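PDB 2C71: glycoside hydrolase, family 11\:clostridium cellulosome enzyme, dockerin type i\:polysaccharide from Clostridium thermocellum, which probably removes acetyl groups from xylan in plant cell walls, as a magnesium-bound, metal-ion-dependent esterase of carbohydrate esterase family 4 with the NodB homology fold. Local coordinates for residues Thr125-Ala139 / Leu153-Ala167. Residues are numbered along the deposited sequence; the frame is centred on the assembly and turned at random.
Sequences TANDWIPSTTAEQRA and LLHDVQPEPHPTPEA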
ATOM      1  N   THR A 125       8.144   0.929   8.057  1.00  7.83           N
ATOM      2  CA  THR A 125       7.399   2.149   8.298  1.00  7.02           C
ATOM      3  C   THR A 125       8.353   3.314   8.495  1.00  7.31           C
ATOM      4  O   THR A 125       9.556   3.133   8.686  1.00  9.77           O
ATOM      5  CB  THR A 125       6.474   1.971   9.503  1.00  9.47           C
ATOM      6  OG1 THR A 125       7.258   1.733  10.657  1.00 11.21           O
ATOM      7  CG2 THR A 125       5.473   0.834   9.328  1.00 11.14           C
ATOM      8  N   ALA A 126       7.796   4.531   8.496  1.00  6.62           N
ATOM      9  CA  ALA A 126       8.589   5.749   8.443  1.00  6.58           C
ATOM     10  C   ALA A 126       7.998   6.877   9.285  1.00  5.88           C
ATOM     11  O   ALA A 126       8.254   8.049   9.036  1.00  6.40           O
ATOM     12  CB  ALA A 126       8.797   6.208   7.016  1.00  8.90           C
ATOM     13  N   ASN A 127       7.165   6.524  10.275  1.00  5.59           N
ATOM     14  CA  ASN A 127       6.595   7.484  11.207  1.00  5.41           C
ATOM     15  C   ASN A 127       5.788   8.571  10.487  1.00  5.26           C
ATOM     16  O   ASN A 127       5.632   9.677  11.001  1.00  6.44           O
ATOM     17  CB  ASN A 127       7.651   8.059  12.148  1.00  5.93           C
ATOM     18  CG  ASN A 127       8.309   7.014  13.003  1.00  5.68           C
ATOM     19  OD1 ASN A 127       9.489   7.123  13.327  1.00  8.16           O
ATOM     20  ND2 ASN A 127       7.578   6.007  13.393  1.00  7.24           N
ATOM     21  N   ASP A 128       5.190   8.229   9.326  1.00  5.14           N
ATOM     22  CA  ASP A 128       4.527   9.252   8.525  1.00  5.62           C
ATOM     23  C   ASP A 128       3.069   9.421   8.852  1.00  5.99           C
ATOM     24  O   ASP A 128       2.361  10.144   8.145  1.00  7.27           O
ATOM     25  CB  ASP A 128       4.758   9.037   7.024  1.00  6.01           C
ATOM     26  CG  ASP A 128       3.798   8.066   6.382  1.00  5.13           C
ATOM     27  OD1 ASP A 128       3.519   7.034   7.022  1.00  6.41           O
ATOM     28  OD2 ASP A 128       3.355   8.352   5.231  1.00  5.91           O
ATOM     29  N   TRP A 129       2.631   8.827   9.956  1.00  6.29           N
ATOM     30  CA  TRP A 129       1.329   9.090  10.583  1.00  6.85           C
ATOM     31  C   TRP A 129       1.440  10.105  11.719  1.00  7.20           C
ATOM     32  O   TRP A 129       0.444  10.370  12.399  1.00  9.59           O
ATOM     33  CB  TRP A 129       0.688   7.795  11.057  1.00  7.85           C
ATOM     34  CG  TRP A 129       1.488   7.127  12.144  1.00  7.29           C
ATOM     35  CD1 TRP A 129       1.320   7.262  13.480  1.00  8.07           C
ATOM     36  CD2 TRP A 129       2.592   6.236  11.962  1.00  7.34           C
ATOM     37  NE1 TRP A 129       2.276   6.515  14.148  1.00  9.58           N
ATOM     38  CE2 TRP A 129       3.053   5.867  13.232  1.00  8.53           C
ATOM     39  CE3 TRP A 129       3.189   5.650  10.827  1.00  7.82           C
ATOM     40  CZ2 TRP A 129       4.139   4.971  13.408  1.00  9.80           C
ATOM     41  CZ3 TRP A 129       4.245   4.762  11.011  1.00  9.55           C
ATOM     42  CH2 TRP A 129       4.701   4.467  12.267  1.00  9.83           C
ATOM     43  N   ILE A 130       2.640  10.623  11.954  1.00  6.69           N
ATOM     44  CA  ILE A 130       2.920  11.540  13.066  1.00  7.07           C
ATOM     45  C   ILE A 130       3.114  12.931  12.462  1.00  6.54           C
ATOM     46  O   ILE A 130       4.147  13.181  11.803  1.00  6.24           O
ATOM     47  CB  ILE A 130       4.170  11.064  13.839  1.00  7.47           C
ATOM     48  CG1 ILE A 130       3.935   9.628  14.336  1.00  8.63           C
ATOM     49  CG2 ILE A 130       4.474  12.046  14.968  1.00  7.98           C
ATOM     50  CD1 ILE A 130       5.147   9.020  15.093  1.00 10.19           C
ATOM     51  N   PRO A 131       2.088  13.805  12.494  0.50  7.08           N
ATOM     52  CA  PRO A 131       2.182  15.098  11.783  0.50  7.07           C
ATOM     53  C   PRO A 131       3.323  16.008  12.150  0.50  7.66           C
ATOM     54  O   PRO A 131       3.659  16.905  11.381  0.50  8.84           O
ATOM     55  CB  PRO A 131       0.831  15.789  12.059  0.50  8.25           C
ATOM     56  CG  PRO A 131      -0.104  14.706  12.235  0.50  8.85           C
ATOM     57  CD  PRO A 131       0.715  13.586  12.995  0.50  6.38           C
ATOM     58  N   SER A 132       3.914  15.856  13.323  1.00  7.49           N
ATOM     59  CA  SER A 132       5.052  16.684  13.656  1.00  8.52           C
ATOM     60  C   SER A 132       6.313  16.293  12.885  1.00  7.93           C
ATOM     61  O   SER A 132       7.275  17.084  12.882  1.00  9.99           O
ATOM     62  CB  SER A 132       5.324  16.605  15.163  1.00 10.80           C
ATOM     63  OG  SER A 132       5.668  15.278  15.515  1.00 10.98           O
ATOM     64  N   THR A 133       6.364  15.138  12.222  1.00  6.32           N
ATOM     65  CA  THR A 133       7.584  14.716  11.531  1.00  6.44           C
ATOM     66  C   THR A 133       7.578  15.337  10.123  1.00  6.54           C
ATOM     67  O   THR A 133       6.552  15.392   9.442  1.00  7.44           O
ATOM     68  CB  THR A 133       7.775  13.218  11.484  1.00  6.43           C
ATOM     69  OG1 THR A 133       6.806  12.571  10.628  1.00  6.30           O
ATOM     70  CG2 THR A 133       7.734  12.575  12.864  1.00  7.91           C
ATOM     71  N   THR A 134       8.741  15.786   9.692  1.00  6.35           N
ATOM     72  CA  THR A 134       8.879  16.545   8.449  1.00  6.11           C
ATOM     73  C   THR A 134       9.085  15.637   7.246  1.00  5.75           C
ATOM     74  O   THR A 134       9.368  14.439   7.355  1.00  5.64           O
ATOM     75  CB  THR A 134      10.071  17.497   8.576  1.00  7.35           C
ATOM     76  OG1 THR A 134      11.248  16.682   8.652  1.00  7.11           O
ATOM     77  CG2 THR A 134       9.932  18.445   9.759  1.00 10.49           C
ATOM     78  N   ALA A 135       8.996  16.227   6.056  1.00  6.09           N
ATOM     79  CA  ALA A 135       9.327  15.516   4.814  1.00  5.89           C
ATOM     80  C   ALA A 135      10.707  14.902   4.909  1.00  5.50           C
ATOM     81  O   ALA A 135      10.926  13.759   4.523  1.00  5.95           O
ATOM     82  CB  ALA A 135       9.228  16.420   3.616  1.00  7.49           C
ATOM     83  N   GLU A 136      11.687  15.694   5.358  1.00  5.83           N
ATOM     84  CA  GLU A 136      13.061  15.226   5.421  1.00  6.45           C
ATOM     85  C   GLU A 136      13.215  14.042   6.375  1.00  5.46           C
ATOM     86  O   GLU A 136      13.944  13.084   6.068  1.00  6.23           O
ATOM     87  CB  GLU A 136      13.994  16.377   5.794  1.00  9.53           C
ATOM     88  CG  GLU A 136      15.297  16.076   6.445  1.00 14.45           C
ATOM     89  CD  GLU A 136      15.996  17.385   6.787  1.00 15.12           C
ATOM     90  OE1 GLU A 136      15.656  18.065   7.777  1.00 20.00           O
ATOM     91  OE2 GLU A 136      16.888  17.745   6.022  1.00 17.90           O
ATOM     92  N   GLN A 137      12.502  14.080   7.518  1.00  5.31           N
ATOM     93  CA  GLN A 137      12.568  12.986   8.474  1.00  5.20           C
ATOM     94  C   GLN A 137      11.916  11.719   7.930  1.00  5.16           C
ATOM     95  O   GLN A 137      12.433  10.614   8.122  1.00  5.36           O
ATOM     96  CB  GLN A 137      11.924  13.399   9.796  1.00  5.65           C
ATOM     97  CG  GLN A 137      12.769  14.431  10.524  1.00  6.52           C
ATOM     98  CD  GLN A 137      12.072  15.104  11.695  1.00  7.77           C
ATOM     99  OE1 GLN A 137      10.844  15.224  11.746  1.00  7.49           O
ATOM    100  NE2 GLN A 137      12.889  15.478  12.707  1.00 11.45           N
ATOM    101  N   ARG A 138      10.786  11.869   7.246  1.00  4.80           N
ATOM    102  CA  ARG A 138      10.121  10.713   6.647  1.00  4.92           C
ATOM    103  C   ARG A 138      11.022  10.076   5.610  1.00  4.81           C
ATOM    104  O   ARG A 138      11.170   8.851   5.528  1.00  5.33           O
ATOM    105  CB  ARG A 138       8.784  11.163   6.053  1.00  4.79           C
ATOM    106  CG  ARG A 138       7.782  11.568   7.146  1.00  4.99           C
ATOM    107  CD  ARG A 138       6.629  12.363   6.601  1.00  5.68           C
ATOM    108  NE  ARG A 138       5.778  12.800   7.721  1.00  6.99           N
ATOM    109  CZ  ARG A 138       4.467  12.854   7.757  1.00  5.27           C
ATOM    110  NH1 ARG A 138       3.759  12.564   6.702  1.00  5.59           N
ATOM    111  NH2 ARG A 138       3.876  13.197   8.890  1.00  6.49           N
ATOM    112  N   ALA A 139      11.633  10.919   4.772  1.00  4.97           N
ATOM    113  CA  ALA A 139      12.545  10.412   3.753  1.00  4.80           C
ATOM    114  C   ALA A 139      13.745   9.712   4.361  1.00  5.54           C
ATOM    115  O   ALA A 139      14.140   8.638   3.896  1.00  6.05           O
ATOM    116  CB  ALA A 139      12.995  11.569   2.845  1.00  6.25           C
ATOM    117  N   LEU A 153       6.099   0.984   3.659  1.00  5.50           N
ATOM    118  CA  LEU A 153       4.743   1.304   4.123  1.00  5.42           C
ATOM    119  C   LEU A 153       4.692   2.812   4.438  1.00  4.96           C
ATOM    120  O   LEU A 153       5.264   3.273   5.439  1.00  6.04           O
ATOM    121  CB  LEU A 153       4.373   0.468   5.311  1.00  5.92           C
ATOM    122  CG  LEU A 153       2.906   0.544   5.784  1.00  7.42           C
ATOM    123  CD1 LEU A 153       2.676  -0.543   6.834  1.00  9.00           C
ATOM    124  CD2 LEU A 153       2.458   1.888   6.310  1.00  8.97           C
ATOM    125  N   LEU A 154       4.034   3.587   3.568  1.00  5.03           N
ATOM    126  CA  LEU A 154       3.685   4.974   3.773  1.00  4.46           C
ATOM    127  C   LEU A 154       2.168   5.120   3.751  1.00  4.52           C
ATOM    128  O   LEU A 154       1.441   4.180   3.472  1.00  5.01           O
ATOM    129  CB  LEU A 154       4.362   5.864   2.701  1.00  5.15           C
ATOM    130  CG  LEU A 154       5.875   5.903   2.769  1.00  7.18           C
ATOM    131  CD1 LEU A 154       6.433   6.623   1.524  1.00  8.65           C
ATOM    132  CD2 LEU A 154       6.354   6.621   4.074  1.00  9.86           C
ATOM    133  N   HIS A 155       1.698   6.334   4.045  1.00  4.77           N
ATOM    134  CA  HIS A 155       0.262   6.648   3.983  1.00  5.15           C
ATOM    135  C   HIS A 155       0.065   7.741   2.948  1.00  5.11           C
ATOM    136  O   HIS A 155       0.708   8.803   3.017  1.00  6.04           O
ATOM    137  CB  HIS A 155      -0.228   7.184   5.340  1.00  5.44           C
ATOM    138  CG  HIS A 155      -0.156   6.158   6.430  1.00  5.99           C
ATOM    139  ND1 HIS A 155       1.020   5.789   7.047  1.00  6.34           N
ATOM    140  CD2 HIS A 155      -1.122   5.369   6.961  1.00  7.75           C
ATOM    141  CE1 HIS A 155       0.769   4.821   7.915  1.00  7.98           C
ATOM    142  NE2 HIS A 155      -0.524   4.541   7.876  1.00  9.42           N
ATOM    143  N   ASP A 156      -0.876   7.544   2.023  1.00  5.25           N
ATOM    144  CA  ASP A 156      -1.274   8.689   1.176  1.00  5.90           C
ATOM    145  C   ASP A 156      -2.206   9.591   1.927  1.00  6.29           C
ATOM    146  O   ASP A 156      -2.264  10.797   1.631  1.00  7.29           O
ATOM    147  CB  ASP A 156      -1.769   8.334  -0.208  1.00  7.17           C
ATOM    148  CG  ASP A 156      -2.873   7.301  -0.229  1.00  6.88           C
ATOM    149  OD1 ASP A 156      -2.784   6.297   0.505  1.00  8.29           O
ATOM    150  OD2 ASP A 156      -3.776   7.477  -1.113  1.00 10.02           O
ATOM    151  N   VAL A 157      -2.973   9.076   2.889  1.00  5.74           N
ATOM    152  CA  VAL A 157      -3.996   9.837   3.560  1.00  6.47           C
ATOM    153  C   VAL A 157      -3.790   9.726   5.079  1.00  6.10           C
ATOM    154  O   VAL A 157      -3.765   8.628   5.631  1.00  7.07           O
ATOM    155  CB  VAL A 157      -5.401   9.292   3.169  1.00  8.04           C
ATOM    156  CG1 VAL A 157      -6.484  10.160   3.804  1.00 12.12           C
ATOM    157  CG2 VAL A 157      -5.573   9.313   1.634  1.00  8.64           C
ATOM    158  N   GLN A 158      -3.656  10.877   5.725  1.00  6.42           N
ATOM    159  CA  GLN A 158      -3.554  11.041   7.193  1.00  6.02           C
ATOM    160  C   GLN A 158      -4.012  12.454   7.484  1.00  5.69           C
ATOM    161  O   GLN A 158      -3.985  13.323   6.622  1.00  7.17           O
ATOM    162  CB  GLN A 158      -2.114  10.924   7.677  1.00  7.83           C
ATOM    163  CG  GLN A 158      -1.599   9.496   7.780  1.00  9.47           C
ATOM    164  CD  GLN A 158      -2.259   8.774   8.876  1.00  9.60           C
ATOM    165  OE1 GLN A 158      -2.079   9.147  10.097  1.00 16.85           O
ATOM    166  NE2 GLN A 158      -2.978   7.732   8.560  1.00 14.47           N
ATOM    167  N   PRO A 159      -4.385  12.725   8.744  1.00  7.08           N
ATOM    168  CA  PRO A 159      -4.599  14.118   9.165  1.00  7.22           C
ATOM    169  C   PRO A 159      -3.347  14.953   8.898  1.00  6.44           C
ATOM    170  O   PRO A 159      -2.225  14.483   9.051  1.00  8.73           O
ATOM    171  CB  PRO A 159      -4.918  13.995  10.676  1.00  8.48           C
ATOM    172  CG  PRO A 159      -5.487  12.573  10.823  1.00  9.63           C
ATOM    173  CD  PRO A 159      -4.629  11.769   9.850  1.00  8.52           C
ATOM    174  N   GLU A 160      -3.576  16.216   8.559  1.00  6.91           N
ATOM    175  CA  GLU A 160      -2.463  17.116   8.231  1.00  7.43           C
ATOM    176  C   GLU A 160      -1.930  17.859   9.436  1.00  6.83           C
ATOM    177  O   GLU A 160      -2.617  17.967  10.456  1.00  7.08           O
ATOM    178  CB  GLU A 160      -2.881  18.042   7.131  1.00  9.29           C
ATOM    179  CG  GLU A 160      -3.177  17.220   5.874  1.00 12.45           C
ATOM    180  CD  GLU A 160      -3.619  18.033   4.695  1.00 14.84           C
ATOM    181  OE1 GLU A 160      -2.756  18.558   3.965  1.00 17.00           O
ATOM    182  OE2 GLU A 160      -4.844  18.116   4.486  1.00 16.34           O
ATOM    183  N   PRO A 161      -0.691  18.350   9.371  1.00  6.56           N
ATOM    184  CA  PRO A 161       0.271  18.248   8.263  1.00  6.65           C
ATOM    185  C   PRO A 161       0.614  16.832   7.859  1.00  5.84           C
ATOM    186  O   PRO A 161       0.813  15.987   8.721  1.00  7.01           O
ATOM    187  CB  PRO A 161       1.505  19.004   8.755  1.00  8.99           C
ATOM    188  CG  PRO A 161       1.017  19.889   9.808  1.00 10.60           C
ATOM    189  CD  PRO A 161      -0.153  19.198  10.442  1.00  7.87           C
ATOM    190  N   HIS A 162       0.713  16.597   6.542  1.00  5.90           N
ATOM    191  CA  HIS A 162       1.034  15.282   6.051  1.00  5.21           C
ATOM    192  C   HIS A 162       1.996  15.379   4.852  1.00  5.03           C
ATOM    193  O   HIS A 162       1.595  15.141   3.702  1.00  5.84           O
ATOM    194  CB  HIS A 162      -0.219  14.499   5.647  1.00  5.61           C
ATOM    195  CG  HIS A 162       0.085  13.060   5.396  1.00  5.49           C
ATOM    196  ND1 HIS A 162       0.780  12.234   6.276  1.00  7.22           N
ATOM    197  CD2 HIS A 162      -0.271  12.287   4.353  1.00  4.94           C
ATOM    198  CE1 HIS A 162       0.847  11.017   5.749  1.00  5.16           C
ATOM    199  NE2 HIS A 162       0.220  11.029   4.579  1.00  7.65           N
ATOM    200  N   PRO A 163       3.268  15.689   5.118  1.00  4.70           N
ATOM    201  CA  PRO A 163       4.222  15.933   4.016  1.00  5.43           C
ATOM    202  C   PRO A 163       4.824  14.660   3.430  1.00  5.27           C
ATOM    203  O   PRO A 163       5.992  14.654   2.993  1.00  6.73           O
ATOM    204  CB  PRO A 163       5.293  16.798   4.672  1.00  6.58           C
ATOM    205  CG  PRO A 163       5.291  16.295   6.120  1.00  7.06           C
ATOM    206  CD  PRO A 163       3.819  16.124   6.418  1.00  5.59           C
ATOM    207  N   THR A 164       4.047  13.588   3.313  1.00  5.01           N
ATOM    208  CA  THR A 164       4.521  12.393   2.623  1.00  5.03           C
ATOM    209  C   THR A 164       4.791  12.620   1.125  1.00  4.88           C
ATOM    210  O   THR A 164       5.823  12.169   0.624  1.00  5.22           O
ATOM    211  CB  THR A 164       3.645  11.212   2.960  1.00  4.92           C
ATOM    212  OG1 THR A 164       3.901  10.868   4.335  1.00  5.72           O
ATOM    213  CG2 THR A 164       3.897  10.015   2.016  1.00  6.22           C
ATOM    214  N   PRO A 165       3.934  13.369   0.411  1.00  5.24           N
ATOM    215  CA  PRO A 165       4.288  13.644  -1.011  1.00  5.50           C
ATOM    216  C   PRO A 165       5.665  14.309  -1.114  1.00  5.73           C
ATOM    217  O   PRO A 165       6.478  13.942  -1.972  1.00  6.64           O
ATOM    218  CB  PRO A 165       3.142  14.545  -1.508  1.00  6.13           C
ATOM    219  CG  PRO A 165       1.963  14.166  -0.618  1.00  6.83           C
ATOM    220  CD  PRO A 165       2.594  13.898   0.744  1.00  6.03           C
ATOM    221  N   GLU A 166       5.902  15.316  -0.267  1.00  5.81           N
ATOM    222  CA  GLU A 166       7.180  16.023  -0.301  0.50  3.99           C
ATOM    223  C   GLU A 166       8.349  15.105   0.060  1.00  5.79           C
ATOM    224  O   GLU A 166       9.465  15.246  -0.477  1.00  6.67           O
ATOM    225  CB  GLU A 166       7.064  17.258   0.602  0.50  5.09           C
ATOM    226  CG  GLU A 166       6.102  18.324   0.042  0.50  6.43           C
ATOM    227  CD  GLU A 166       4.616  17.939  -0.011  0.50  7.64           C
ATOM    228  OE1 GLU A 166       4.057  17.315   0.928  0.50  6.84           O
ATOM    229  OE2 GLU A 166       3.997  18.282  -1.047  0.50 12.01           O
ATOM    230  N   ALA A 167       8.132  14.135   0.940  1.00  5.01           N
ATOM    231  CA  ALA A 167       9.167  13.153   1.248  1.00  5.27           C
ATOM    232  C   ALA A 167       9.594  12.408  -0.004  1.00  5.33           C
ATOM    233  O   ALA A 167      10.762  12.012  -0.135  1.00  5.38           O
ATOM    234  CB  ALA A 167       8.702  12.204   2.318  1.00  5.83           C
TER
HETATM  235  O   HOH W   1       5.069   4.852   7.632  1.00  7.66           O
HETATM  236  O   HOH W   2       1.005  13.125   8.986  1.00  7.72           O
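At the edge of the magnesium site of this NodB-type deacetylase domain, a His-carboxylate hydrogen bond joins His155, at the end of strand 151-155, to Asp128. The side chain of His155 lies about 4 Å from the metal, which Asp13 and His64 ligate. His155 ND1 donates to Asp128 OD1 over 2.8 Å, nearly in the imidazole plane but 29° out of the carboxylate plane on the syn side. Asp128 OD2 accepts twice: its syn lone pair takes His155 N (2.9 Å), its anti lone pair Thr164 OG1 (2.7 Å). A water held by Ala126 N and Leu153 O donates to Asp128 OD1. Arg138 reaches out from helix 135-145 on a chain extended from CG to NE, and its NH1 donates to Thr164 OG1 (2.9 Å). Pro163 CD lies 3.5 Å above the centre of the guanidinium plane, and Asp128 CA covers the opposite face. Arg138 NH2 also bonds Ile130 O, so both segments grip the arginine. Ala135 and Ala139 pack on Ala167, where helices 135-145 and 164-177 meet. Thr164 OG1 thus relays between Arg138 and Asp128, while the bonds from His155 and Thr164 fix the carboxylate's rotation and Asp128 OD1 in turn holds the imidazole near the metal.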